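Local coordinates for lipoprotein (Colwellia psychrerythraea, PDB 3O0Y) that is of unknown function but belongs to the DUF885 family, grouped with the MA clan of metallopeptidases, and is probably a bacterial lipoprotein, at residues T102-Q107 with M595-R600; T89-K94 with V108-T113; A464-Y469 with N590-M595; E568-R573 with N603-N608; E471-Y476 with E582-V587. All coordinates share one frame; numbering follows the deposited sequence.

Interaction 1. Residues T102-Q107 with M595-R600; sequences TKNNQQ and MAVLSR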
# COMPACT_ATOMS: atom_id res chain seq x y z
N THR A 102 -0.11 18.45 20.73
CA THR A 102 -0.02 17.47 21.79
C THR A 102 -1.35 16.72 21.93
O THR A 102 -1.41 15.49 22.04
CB THR A 102 0.57 18.18 23.09
OG1 THR A 102 1.89 18.70 22.75
CG2 THR A 102 0.70 17.17 24.21
N LYS A 103 -2.44 17.44 21.75
CA LYS A 103 -3.74 16.82 21.74
C LYS A 103 -3.93 15.91 20.55
O LYS A 103 -4.49 14.79 20.62
CB LYS A 103 -4.85 17.87 21.78
CG LYS A 103 -4.81 18.70 23.09
CD LYS A 103 -6.04 19.60 23.18
CE LYS A 103 -5.91 20.75 24.20
NZ LYS A 103 -5.57 22.08 23.54
N ASN A 104 -3.46 16.37 19.40
CA ASN A 104 -3.61 15.54 18.21
C ASN A 104 -2.70 14.27 18.30
O ASN A 104 -3.05 13.23 17.80
CB ASN A 104 -3.18 16.32 16.96
CG ASN A 104 -4.26 17.28 16.46
OD1 ASN A 104 -5.41 17.28 16.95
ND2 ASN A 104 -3.85 18.17 15.52
N ASN A 105 -1.51 14.38 18.88
CA ASN A 105 -0.68 13.19 19.10
C ASN A 105 -1.44 12.14 19.90
O ASN A 105 -1.36 10.98 19.58
CB ASN A 105 0.62 13.52 19.81
CG ASN A 105 1.66 14.20 18.92
OD1 ASN A 105 1.61 14.07 17.73
ND2 ASN A 105 2.67 14.84 19.56
N GLN A 106 -2.14 12.55 20.96
CA GLN A 106 -2.89 11.61 21.77
C GLN A 106 -3.95 10.93 20.97
O GLN A 106 -4.10 9.71 21.06
CB GLN A 106 -3.53 12.32 22.98
CG GLN A 106 -4.29 11.35 23.86
CD GLN A 106 -4.82 12.06 25.12
OE1 GLN A 106 -5.03 13.28 25.10
NE2 GLN A 106 -4.88 11.36 26.22
N GLN A 107 -4.74 11.71 20.25
CA GLN A 107 -5.84 11.14 19.46
C GLN A 107 -5.33 10.25 18.35
O GLN A 107 -5.82 9.09 18.18
CB GLN A 107 -6.71 12.23 18.89
CG GLN A 107 -7.88 11.68 18.08
CD GLN A 107 -8.95 12.76 17.76
OE1 GLN A 107 -8.91 13.83 18.36
NE2 GLN A 107 -9.93 12.44 16.86
N MET A 595 -9.27 11.55 9.03
CA MET A 595 -10.03 12.68 8.57
C MET A 595 -10.49 13.66 9.65
O MET A 595 -10.49 14.88 9.43
CB MET A 595 -11.17 12.24 7.63
CG MET A 595 -10.63 11.63 6.19
SD MET A 595 -9.64 12.67 5.08
CE MET A 595 -8.00 12.02 5.58
N ALA A 596 -10.84 13.14 10.82
CA ALA A 596 -11.32 14.02 11.89
C ALA A 596 -10.19 14.97 12.35
O ALA A 596 -10.45 16.15 12.63
CB ALA A 596 -11.81 13.21 13.07
N VAL A 597 -8.95 14.50 12.33
CA VAL A 597 -7.84 15.32 12.74
C VAL A 597 -7.47 16.30 11.61
O VAL A 597 -7.15 17.46 11.88
CB VAL A 597 -6.63 14.45 13.13
CG1 VAL A 597 -5.40 15.32 13.38
CG2 VAL A 597 -6.94 13.63 14.37
N LEU A 598 -7.45 15.83 10.38
CA LEU A 598 -7.23 16.73 9.24
C LEU A 598 -8.29 17.88 9.30
O LEU A 598 -7.93 19.03 9.14
CB LEU A 598 -7.35 15.95 7.92
CG LEU A 598 -7.16 16.82 6.65
CD1 LEU A 598 -5.81 17.55 6.64
CD2 LEU A 598 -7.32 15.91 5.39
N SER A 599 -9.55 17.56 9.63
CA SER A 599 -10.60 18.64 9.64
C SER A 599 -10.27 19.63 10.77
O SER A 599 -10.45 20.83 10.60
CB SER A 599 -12.04 18.14 9.82
OG SER A 599 -12.29 17.10 8.85
N ARG A 600 -9.89 19.10 11.93
CA ARG A 600 -9.52 19.96 13.07
C ARG A 600 -8.37 20.90 12.71
O ARG A 600 -8.39 22.09 13.09
CB ARG A 600 -9.12 19.12 14.30
CG ARG A 600 -8.56 20.01 15.39
CD ARG A 600 -8.11 19.18 16.60
NE ARG A 600 -9.22 18.35 16.98
CZ ARG A 600 -9.15 17.08 17.35
NH1 ARG A 600 -7.98 16.43 17.42
NH2 ARG A 600 -10.27 16.46 17.68

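Interaction 2. Residues T89-K94 with V108-T113; sequences TIAGIK and VMAGLT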
# COMPACT_ATOMS: atom_id res chain seq x y z
N THR A 89 -4.83 3.04 27.44
CA THR A 89 -4.13 3.84 28.47
C THR A 89 -3.93 5.25 27.90
O THR A 89 -4.24 6.26 28.59
CB THR A 89 -2.80 3.22 28.83
OG1 THR A 89 -3.06 1.91 29.38
CG2 THR A 89 -2.05 4.11 29.83
N ILE A 90 -3.48 5.31 26.64
CA ILE A 90 -3.30 6.63 25.95
C ILE A 90 -4.62 7.39 25.99
O ILE A 90 -4.67 8.55 26.35
CB ILE A 90 -2.89 6.47 24.47
CG1 ILE A 90 -1.47 5.93 24.39
CG2 ILE A 90 -2.96 7.82 23.70
CD1 ILE A 90 -0.95 5.52 23.00
N ALA A 91 -5.73 6.72 25.66
CA ALA A 91 -7.00 7.40 25.54
C ALA A 91 -7.52 8.01 26.86
O ALA A 91 -8.30 8.93 26.84
CB ALA A 91 -8.11 6.42 24.88
N GLY A 92 -7.14 7.43 27.98
CA GLY A 92 -7.66 7.84 29.27
C GLY A 92 -6.89 8.99 29.92
O GLY A 92 -7.36 9.57 30.88
N ILE A 93 -5.72 9.34 29.39
CA ILE A 93 -4.85 10.30 30.05
C ILE A 93 -5.41 11.71 29.86
O ILE A 93 -5.91 12.04 28.81
CB ILE A 93 -3.41 10.16 29.57
CG1 ILE A 93 -2.82 8.91 30.22
CG2 ILE A 93 -2.58 11.45 29.84
CD1 ILE A 93 -1.61 8.45 29.57
N LYS A 94 -5.38 12.49 30.95
CA LYS A 94 -5.74 13.89 30.99
C LYS A 94 -4.55 14.78 30.70
O LYS A 94 -3.57 14.74 31.45
CB LYS A 94 -6.17 14.23 32.43
CG LYS A 94 -6.81 15.60 32.59
CD LYS A 94 -6.97 15.91 34.09
CE LYS A 94 -7.79 17.19 34.35
NZ LYS A 94 -6.91 18.38 34.29
N VAL A 108 -4.33 10.70 17.61
CA VAL A 108 -3.76 9.89 16.55
C VAL A 108 -3.09 8.64 17.10
O VAL A 108 -3.28 7.54 16.60
CB VAL A 108 -2.78 10.66 15.68
CG1 VAL A 108 -2.09 9.73 14.67
CG2 VAL A 108 -3.54 11.83 15.05
N MET A 109 -2.29 8.77 18.15
CA MET A 109 -1.63 7.59 18.62
C MET A 109 -2.58 6.55 19.27
O MET A 109 -2.30 5.37 19.18
CB MET A 109 -0.48 7.93 19.56
CG MET A 109 0.68 8.57 18.86
SD MET A 109 1.62 7.54 17.71
CE MET A 109 2.14 6.21 18.87
N ALA A 110 -3.63 7.00 19.95
CA ALA A 110 -4.69 6.05 20.46
C ALA A 110 -5.31 5.33 19.25
O ALA A 110 -5.54 4.12 19.26
CB ALA A 110 -5.78 6.78 21.31
N GLY A 111 -5.54 6.08 18.17
CA GLY A 111 -6.15 5.49 16.94
C GLY A 111 -5.23 4.49 16.27
O GLY A 111 -5.67 3.47 15.82
N LEU A 112 -3.95 4.84 16.14
CA LEU A 112 -3.01 3.98 15.47
C LEU A 112 -2.75 2.71 16.23
O LEU A 112 -2.68 1.62 15.66
CB LEU A 112 -1.68 4.67 15.17
CG LEU A 112 -1.50 5.54 14.01
CD1 LEU A 112 -0.12 6.20 14.04
CD2 LEU A 112 -1.72 4.67 12.76
N THR A 113 -2.65 2.79 17.58
CA THR A 113 -2.43 1.59 18.36
C THR A 113 -3.67 0.68 18.27
O THR A 113 -3.59 -0.57 18.23
CB THR A 113 -2.00 1.90 19.78
OG1 THR A 113 -2.89 2.86 20.39
CG2 THR A 113 -0.54 2.43 19.81

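Interaction 3. Residues A464-Y469 with N590-M595; sequences APYNAY and NGAVPM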
# COMPACT_ATOMS: atom_id res chain seq x y z
N ALA A 464 2.67 6.76 9.65
CA ALA A 464 1.31 6.31 9.94
C ALA A 464 0.66 5.88 8.63
O ALA A 464 0.62 6.69 7.71
CB ALA A 464 0.50 7.52 10.56
N PRO A 465 0.12 4.65 8.54
CA PRO A 465 -0.43 4.17 7.27
C PRO A 465 -1.95 4.33 7.26
O PRO A 465 -2.65 3.27 7.48
CB PRO A 465 -0.22 2.67 7.34
CG PRO A 465 -0.15 2.36 8.75
CD PRO A 465 0.23 3.58 9.52
N TYR A 466 -2.45 5.52 7.42
CA TYR A 466 -3.85 5.89 7.23
C TYR A 466 -4.21 5.76 5.71
O TYR A 466 -3.91 6.64 4.91
CB TYR A 466 -4.07 7.31 7.71
CG TYR A 466 -4.17 7.37 9.20
CD1 TYR A 466 -5.29 6.84 9.85
CD2 TYR A 466 -3.14 7.89 9.99
CE1 TYR A 466 -5.36 6.82 11.25
CE2 TYR A 466 -3.25 7.87 11.37
CZ TYR A 466 -4.33 7.38 11.97
OH TYR A 466 -4.43 7.41 13.38
N ASN A 467 -4.87 4.71 5.36
CA ASN A 467 -5.17 4.42 3.94
C ASN A 467 -5.98 5.52 3.24
O ASN A 467 -5.69 5.85 2.08
CB ASN A 467 -5.95 3.07 3.90
CG ASN A 467 -6.12 2.51 2.54
OD1 ASN A 467 -5.16 2.15 1.87
ND2 ASN A 467 -7.38 2.33 2.15
N ALA A 468 -7.03 6.07 3.88
CA ALA A 468 -7.87 7.06 3.25
C ALA A 468 -7.08 8.34 3.04
O ALA A 468 -7.12 8.92 1.96
CB ALA A 468 -9.14 7.29 4.06
N TYR A 469 -6.28 8.69 4.00
CA TYR A 469 -5.40 9.87 3.84
C TYR A 469 -4.41 9.66 2.69
O TYR A 469 -4.20 10.54 1.85
CB TYR A 469 -4.66 10.20 5.15
CG TYR A 469 -3.72 11.36 5.02
CD1 TYR A 469 -4.04 12.61 5.42
CD2 TYR A 469 -2.45 11.12 4.53
CE1 TYR A 469 -3.14 13.66 5.29
CE2 TYR A 469 -1.56 12.16 4.35
CZ TYR A 469 -1.88 13.39 4.77
OH TYR A 469 -0.96 14.43 4.63
N ASN A 590 1.42 18.08 8.66
CA ASN A 590 1.01 17.44 9.87
C ASN A 590 0.93 15.92 9.77
O ASN A 590 0.52 15.26 10.72
CB ASN A 590 -0.31 18.07 10.38
CG ASN A 590 -0.19 19.59 10.58
OD1 ASN A 590 0.58 20.01 11.43
ND2 ASN A 590 -0.88 20.38 9.80
N GLY A 591 1.38 15.35 8.67
CA GLY A 591 1.48 13.90 8.53
C GLY A 591 0.16 13.26 8.16
O GLY A 591 -0.89 13.88 8.16
N ALA A 592 0.22 11.96 7.91
CA ALA A 592 -0.95 11.17 7.64
C ALA A 592 -1.77 11.04 8.92
O ALA A 592 -1.24 10.71 9.99
CB ALA A 592 -0.54 9.72 7.11
N VAL A 593 -3.05 11.33 8.81
CA VAL A 593 -3.95 11.44 10.00
C VAL A 593 -5.37 10.96 9.60
O VAL A 593 -5.73 10.92 8.45
CB VAL A 593 -4.04 12.91 10.48
CG1 VAL A 593 -2.70 13.40 11.17
CG2 VAL A 593 -4.39 13.88 9.26
N PRO A 594 -6.20 10.63 10.59
CA PRO A 594 -7.62 10.43 10.34
C PRO A 594 -8.25 11.69 9.85
O PRO A 594 -7.77 12.81 10.14
CB PRO A 594 -8.17 10.07 11.73
CG PRO A 594 -7.05 9.90 12.61
CD PRO A 594 -5.85 10.53 12.02
N MET A 595 -9.27 11.55 9.03
CA MET A 595 -10.03 12.68 8.57
C MET A 595 -10.49 13.66 9.65
O MET A 595 -10.49 14.88 9.43
CB MET A 595 -11.17 12.24 7.63
CG MET A 595 -10.63 11.63 6.19
SD MET A 595 -9.64 12.67 5.08
CE MET A 595 -8.00 12.02 5.58
O HOH W 1 -7.28 8.86 7.09

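Interaction 4. Residues E568-R573 with N603-N608; sequences EQAKAR and NHWLDN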
# COMPACT_ATOMS: atom_id res chain seq x y z
N GLU A 568 -13.03 23.01 -0.37
CA GLU A 568 -14.19 23.81 -0.75
C GLU A 568 -14.69 24.59 0.45
O GLU A 568 -15.00 25.79 0.28
CB GLU A 568 -15.32 22.97 -1.35
CG GLU A 568 -15.01 22.53 -2.72
CD GLU A 568 -14.72 23.69 -3.72
OE1 GLU A 568 -15.41 24.74 -3.65
OE2 GLU A 568 -13.80 23.53 -4.57
N GLN A 569 -14.59 24.00 1.65
CA GLN A 569 -14.98 24.73 2.90
C GLN A 569 -14.04 25.92 3.12
O GLN A 569 -14.46 27.04 3.47
CB GLN A 569 -14.89 23.80 4.10
CG GLN A 569 -16.02 22.74 4.25
CD GLN A 569 -15.75 21.75 5.47
OE1 GLN A 569 -15.13 22.13 6.48
NE2 GLN A 569 -16.22 20.54 5.35
N ALA A 570 -12.76 25.68 2.91
CA ALA A 570 -11.73 26.69 3.09
C ALA A 570 -11.93 27.85 2.07
O ALA A 570 -11.78 29.00 2.41
CB ALA A 570 -10.32 26.08 2.97
N LYS A 571 -12.20 27.51 0.81
CA LYS A 571 -12.44 28.51 -0.20
C LYS A 571 -13.68 29.35 0.15
O LYS A 571 -13.65 30.54 -0.03
CB LYS A 571 -12.58 27.90 -1.59
CG LYS A 571 -11.27 27.32 -2.10
CD LYS A 571 -11.59 26.39 -3.33
CE LYS A 571 -10.41 25.86 -4.12
NZ LYS A 571 -9.76 26.93 -4.90
N ALA A 572 -14.75 28.72 0.65
CA ALA A 572 -15.97 29.48 1.09
C ALA A 572 -15.70 30.43 2.25
O ALA A 572 -16.18 31.59 2.24
CB ALA A 572 -17.10 28.48 1.49
N ARG A 573 -14.92 29.96 3.22
CA ARG A 573 -14.54 30.72 4.42
C ARG A 573 -13.64 31.90 4.05
O ARG A 573 -13.83 33.04 4.51
CB ARG A 573 -13.78 29.86 5.42
CG ARG A 573 -14.52 29.38 6.68
CD ARG A 573 -14.90 30.47 7.62
NE ARG A 573 -14.04 30.70 8.78
CZ ARG A 573 -13.72 29.82 9.75
NH1 ARG A 573 -14.11 28.55 9.73
NH2 ARG A 573 -13.01 30.26 10.76
N ASN A 603 -9.55 23.56 10.28
CA ASN A 603 -10.35 24.53 11.06
C ASN A 603 -9.50 25.47 11.94
O ASN A 603 -9.77 26.70 11.99
CB ASN A 603 -11.38 23.82 11.90
CG ASN A 603 -12.57 23.35 11.11
OD1 ASN A 603 -12.89 23.87 10.05
ND2 ASN A 603 -13.27 22.38 11.69
N HIS A 604 -8.42 24.92 12.50
CA HIS A 604 -7.49 25.73 13.29
C HIS A 604 -6.87 26.78 12.41
O HIS A 604 -6.77 27.94 12.84
CB HIS A 604 -6.44 24.88 13.96
CG HIS A 604 -5.48 25.64 14.83
ND1 HIS A 604 -5.77 25.99 16.14
CD2 HIS A 604 -4.22 26.05 14.60
CE1 HIS A 604 -4.73 26.63 16.66
NE2 HIS A 604 -3.77 26.66 15.76
N TRP A 605 -6.39 26.37 11.24
CA TRP A 605 -5.89 27.31 10.24
C TRP A 605 -6.92 28.36 9.84
O TRP A 605 -6.62 29.57 9.88
CB TRP A 605 -5.32 26.51 9.03
CG TRP A 605 -5.10 27.27 7.79
CD1 TRP A 605 -4.16 28.24 7.60
CD2 TRP A 605 -5.76 27.09 6.55
NE1 TRP A 605 -4.22 28.70 6.31
CE2 TRP A 605 -5.18 27.99 5.63
CE3 TRP A 605 -6.75 26.22 6.09
CZ2 TRP A 605 -5.56 28.06 4.30
CZ3 TRP A 605 -7.12 26.29 4.74
CH2 TRP A 605 -6.52 27.23 3.88
N LEU A 606 -8.14 27.96 9.50
CA LEU A 606 -9.16 28.94 9.06
C LEU A 606 -9.43 29.95 10.19
O LEU A 606 -9.57 31.15 9.93
CB LEU A 606 -10.45 28.18 8.73
CG LEU A 606 -10.32 27.34 7.46
CD1 LEU A 606 -11.55 26.50 7.16
CD2 LEU A 606 -9.87 28.24 6.26
N ASP A 607 -9.45 29.48 11.44
CA ASP A 607 -9.86 30.32 12.60
C ASP A 607 -8.79 31.40 12.91
O ASP A 607 -9.06 32.46 13.50
CB ASP A 607 -10.08 29.51 13.85
CG ASP A 607 -11.37 28.70 13.83
OD1 ASP A 607 -12.26 28.91 12.97
OD2 ASP A 607 -11.48 27.81 14.72
N ASN A 608 -7.57 31.12 12.50
CA ASN A 608 -6.47 31.97 12.84
C ASN A 608 -6.08 32.89 11.66
O ASN A 608 -5.16 33.70 11.77
CB ASN A 608 -5.34 31.12 13.44
CG ASN A 608 -5.66 30.62 14.89
OD1 ASN A 608 -6.10 29.48 15.15
ND2 ASN A 608 -5.53 31.53 15.83
O HOH W 2 -14.49 24.21 7.70

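Interaction 5. Residues E471-Y476 with E582-V587; sequences EGWALY and EFHDVV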
# COMPACT_ATOMS: atom_id res chain seq x y z
N GLU A 471 -4.04 7.23 0.22
CA GLU A 471 -4.53 7.02 -1.10
C GLU A 471 -5.37 8.19 -1.57
O GLU A 471 -5.27 8.53 -2.77
CB GLU A 471 -5.34 5.73 -1.13
CG GLU A 471 -4.55 4.55 -0.68
CD GLU A 471 -3.22 4.29 -1.47
OE1 GLU A 471 -2.92 4.92 -2.54
OE2 GLU A 471 -2.43 3.48 -0.94
N GLY A 472 -6.16 8.81 -0.68
CA GLY A 472 -6.93 9.94 -1.05
C GLY A 472 -6.05 11.12 -1.45
O GLY A 472 -6.34 11.82 -2.44
N TRP A 473 -4.93 11.30 -0.74
CA TRP A 473 -3.98 12.37 -1.09
C TRP A 473 -3.46 12.15 -2.53
O TRP A 473 -3.39 13.10 -3.31
CB TRP A 473 -2.78 12.41 -0.10
CG TRP A 473 -1.71 13.35 -0.70
CD1 TRP A 473 -0.66 12.98 -1.45
CD2 TRP A 473 -1.84 14.77 -0.85
NE1 TRP A 473 -0.07 14.09 -2.00
CE2 TRP A 473 -0.77 15.20 -1.63
CE3 TRP A 473 -2.69 15.71 -0.32
CZ2 TRP A 473 -0.60 16.54 -1.96
CZ3 TRP A 473 -2.53 17.03 -0.65
CH2 TRP A 473 -1.46 17.43 -1.40
N ALA A 474 -3.04 10.93 -2.84
CA ALA A 474 -2.39 10.70 -4.13
C ALA A 474 -3.40 10.91 -5.26
O ALA A 474 -3.08 11.51 -6.27
CB ALA A 474 -1.75 9.30 -4.21
N LEU A 475 -4.65 10.47 -5.07
CA LEU A 475 -5.69 10.74 -6.08
C LEU A 475 -6.01 12.23 -6.21
O LEU A 475 -6.15 12.77 -7.35
CB LEU A 475 -6.94 9.87 -5.75
CG LEU A 475 -8.04 9.76 -6.78
CD1 LEU A 475 -7.47 9.24 -8.14
CD2 LEU A 475 -9.21 8.91 -6.20
N TYR A 476 -6.06 12.96 -5.06
CA TYR A 476 -6.19 14.42 -5.08
C TYR A 476 -5.05 15.07 -5.86
O TYR A 476 -5.33 15.98 -6.64
CB TYR A 476 -6.30 14.97 -3.65
CG TYR A 476 -6.13 16.45 -3.55
CD1 TYR A 476 -7.19 17.31 -3.74
CD2 TYR A 476 -4.93 16.99 -3.19
CE1 TYR A 476 -7.00 18.72 -3.70
CE2 TYR A 476 -4.74 18.38 -3.14
CZ TYR A 476 -5.79 19.23 -3.32
OH TYR A 476 -5.52 20.64 -3.34
N GLU A 582 -0.94 27.36 1.27
CA GLU A 582 -1.21 27.18 2.73
C GLU A 582 -2.05 26.01 3.00
O GLU A 582 -1.79 25.32 3.94
CB GLU A 582 -1.90 28.39 3.32
CG GLU A 582 -1.00 29.63 3.31
CD GLU A 582 -1.66 30.84 3.96
OE1 GLU A 582 -2.81 30.75 4.46
OE2 GLU A 582 -0.98 31.89 4.00
N PHE A 583 -3.06 25.75 2.16
CA PHE A 583 -3.90 24.57 2.33
C PHE A 583 -3.07 23.31 2.22
O PHE A 583 -3.23 22.40 3.00
CB PHE A 583 -5.01 24.56 1.27
CG PHE A 583 -5.87 23.33 1.27
CD1 PHE A 583 -6.83 23.21 2.25
CD2 PHE A 583 -5.80 22.36 0.30
CE1 PHE A 583 -7.63 22.05 2.36
CE2 PHE A 583 -6.59 21.21 0.37
CZ PHE A 583 -7.55 21.08 1.41
N HIS A 584 -2.20 23.25 1.23
CA HIS A 584 -1.31 22.10 1.10
C HIS A 584 -0.39 21.91 2.31
O HIS A 584 -0.10 20.79 2.68
CB HIS A 584 -0.51 22.17 -0.22
CG HIS A 584 -1.35 21.92 -1.45
ND1 HIS A 584 -1.06 22.43 -2.69
CD2 HIS A 584 -2.56 21.32 -1.57
CE1 HIS A 584 -2.00 22.05 -3.54
NE2 HIS A 584 -2.93 21.38 -2.88
N ASP A 585 0.08 22.97 2.90
CA ASP A 585 0.93 22.85 4.07
C ASP A 585 0.12 22.27 5.24
O ASP A 585 0.61 21.38 5.95
CB ASP A 585 1.51 24.16 4.47
CG ASP A 585 2.62 24.68 3.54
OD1 ASP A 585 3.22 23.93 2.72
OD2 ASP A 585 2.95 25.87 3.75
N VAL A 586 -1.13 22.71 5.40
CA VAL A 586 -1.96 22.13 6.49
C VAL A 586 -2.23 20.66 6.23
O VAL A 586 -2.21 19.83 7.19
CB VAL A 586 -3.35 22.89 6.60
CG1 VAL A 586 -4.27 22.20 7.68
CG2 VAL A 586 -3.13 24.34 6.89
N VAL A 587 -2.46 20.27 4.99
CA VAL A 587 -2.77 18.88 4.71
C VAL A 587 -1.54 17.95 4.88
O VAL A 587 -1.62 16.85 5.40
CB VAL A 587 -3.39 18.72 3.31
CG1 VAL A 587 -3.60 17.21 2.93
CG2 VAL A 587 -4.72 19.46 3.27

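Interaction 1. Residues T102-Q107 with M595-R600
The guanidinium of Arg600 meets two side-chain amides at its edge, Asn104 OD1 and Gln107 OE1 both lying practically in its plane. Arg600 NH1 donates to Asn104 OD1 at 2.7 Å in a fairly straight bond (162°), the amide of Asn104 being nearly coplanar with the guanidinium. Gln107 is gripped end-on by two nitrogens that share one oxygen: Arg600 NH1 and NH2 reach its OE1 at 2.9 and 3.0 Å. Here the flat groups are inclined by 58°; NH2 approaches in the carbonyl plane, on a lone pair, while NH1 comes in above that plane. Gln107 spans the gap because its CG is anti to the backbone N and the chain beyond is extended; Arg600 instead bends at chi3. Beside these polar groups Val597 divides its methyls, CG1 lying 3.8 Å from Asn104 CG and CG2 4.0 Å from Gln107 CD. Asn104 ND2 bonds Asn601, so the amide is held at both its oxygen and its nitrogen. Three bonds and one valine thus join two antiparallel helices, 100-117 and 595-608, whose axes, over these short segments, approach to 11.0 Å at 170° in this predominantly helical fold.

Interaction 2. Residues T89-K94 with V108-T113
Ile90 and Ala91 meet Ala110 in a small apolar contact between two successive helices, 73-92 and 100-117, where the first is about to end. The chain turns back through a short connection, and the last turn of helix 73-92 rests against the middle of its successor. The backbones come close, Ile90 CA and Ala110 CA being 5.7 Å apart, an approach that the small side chain of Ala110 permits. Its CB is touched by two neighbours of the first helix: Ile90 CG2 at 3.8 Å and, more loosely, Ala91 CB at 4.3 Å. The two branches of Ile90 share the work. CG2 stands anti to the backbone N and bears on Ala110, whereas CG1, with chi1 at -70°, carries CD1 alongside the second helix. That methyl lies 4.2 Å from Met109 CB and also 4.2 Å from Thr113 OG1. Thr113 turns its hydroxyl back upon its own helix, OG1 lying 2.8 Å from Met109 O and 3.1 Å from Ala110 O, so the polar atom beside the isoleucine methyl has backbone oxygens at hand. Beyond its CB, Met109 leads off toward Tyr35, Leu460 and Arg461. Polar bonds flank the apolar patch: the amide of Gln106 binds the carbonyl oxygens of Ile90 and Ile93 where the first helix gives way to loop, and Ser87 bonds Ala110 O. With 164 Å² buried in all, this is the local interface of an alpha-alpha hairpin, two consecutive helices folded back on one another.

Interaction 3. Residues A464-Y469 with N590-M595
Tyr466 and Tyr469 receive the bend at residues 590-595, the connection between helix 580-588 and helix 595-608, mainly through CH-pi contacts. Pro594 CD stands over the face of the Tyr466 ring, 3.8 Å from its centroid, and Ala592 CA lies over a face of Tyr469, 3.5 Å from that centroid. The peptide joining Val593 to Pro594 covers the first ring, while Val593 N extends the cover of the second. Tyr469 has CG anti to its backbone N (chi1 178°), which carries the ring alongside the loop backbone; its hydroxyl goes on to bond Val587 O.

Apolar contacts fill in the sides. Ala592 CB touches Tyr469 CD2 at 3.5 Å, and Val593 CG2 is 4.1 Å from Tyr469 CD1. Met595, bent at chi2 and chi3, brings CE to the edge of the same ring, 3.8 Å from Tyr469 CB. If an alanine replaced Tyr466, Pro594 would probably lose the aromatic face it lies on, and a gap would be likely to open beside Val108 and Leu112 of helix 100-117, which also touch this tyrosine.

Polar contact is indirect. A water donates to Val593 O at 2.9 Å and accepts a weak bond from Tyr469 N at 3.3 Å. No direct hydrogen bond joins the two segments, which implies that shape and dispersion, with one water between backbones, hold this loop against the start of helix 467-483.

Interaction 4. Residues E568-R573 with N603-N608
Leu606 lies across Arg573 and Ala570. Its CB sits over one face of the guanidinium, 3.8 Å from Arg573 CZ. With CG anti to the carbonyl carbon (chi1 -70°), the fork is directed between the helices: CD1 comes 4.1 Å from Ala570 CA, and CD2 is 4.0 Å from Ala570 CB while also lying over the indole of Trp605. That indole, its NE1 bonded to Glu582, has CZ3 3.7 Å from Ala570 CB. An alanine at Leu606 would keep CB against the guanidinium face but would probably open a gap beside Ala570 and over the indole face, where the leucine fork now lies. Past the leucine, Arg573 bends at chi2 and chi3 to form a salt bridge, NH2 donating to Asp607 OD1 at 2.7 Å and 166°. The carboxylate oxygen lies in the guanidinium plane and uses its anti lone pair. One turn earlier in both helices, a water donates to both Gln569 OE1 and Asn603 OD1. Helices 555-574 and 595-608, almost parallel here (8°) and separated in the chain by helix 580-588, against which Trp605 also packs, thus share an apolar seam edged by charge; the exposure of that pair would probably moderate its strength.

Interaction 5. Residues E471-Y476 with E582-V587
Trp473, Tyr476 and His584 form an aromatic cluster between two roughly antiparallel helices, 467-483 and 580-588. Their axes, over these short segments, approach to 13.3 Å at 159°, a spacing bridged by large side chains. The imidazole of His584 is the common partner, and the two rings of the first helix approach it differently. Trp473 turns an edge of its six-membered ring toward the imidazole face in an offset edge-to-face pair, planes at 88°, with CH2 4.0 Å from His584 CD2. Tyr476 meets the same imidazole rim to rim, neither ring over the other, and this brings the polar ends together.

Trp473 and Tyr476 each have CG anti to the backbone N (chi1 167° for Tyr476), which sends their rings out toward the facing helix. Phe583 presents its edge to the tyrosine hydroxyl, its CE2 being 3.9 Å from Tyr476 OH, while Val587 CG2 lies over the phenyl face. The valine's other methyl, CG1, rests 3.7 Å from Trp473 CE3, so one residue supports two aromatic rings.

Surrounding residues fix the polar atoms: Pro442 O receives Trp473 NE1, Val377 O is bonded by His584 ND1, and Arg567 bonds the tyrosine hydroxyl. Phe378 stacks with the histidine. Within the cluster itself the hydrogen bond joins Tyr476 OH to His584 NE2, 2.7 Å apart, with the oxygen near the imidazole plane.

Interactions 1, 3 and 5 join segments more than a hundred residues apart; 2 and 4 are more local, 2 within an early helix pair and 4 between two C-terminal helices. Interactions 1 and 2 share helix 100-117, their centres about 11 Å apart; 1 and 4 use successive parts of helix 595-608. Interactions 3 and 5 both draw on helix 467-483, and Tyr469 bonded to Val587 O connects them. Met595 belongs to both 1 and 3. Interaction 4 touches 5 through Trp605. Along the chain, interaction 2 closes before 3, 4 and 5 open, whereas 1 spans the segments of 3 and 5. The last helices thus link the hairpin of helices 73-92 and 100-117 to helix 467-483.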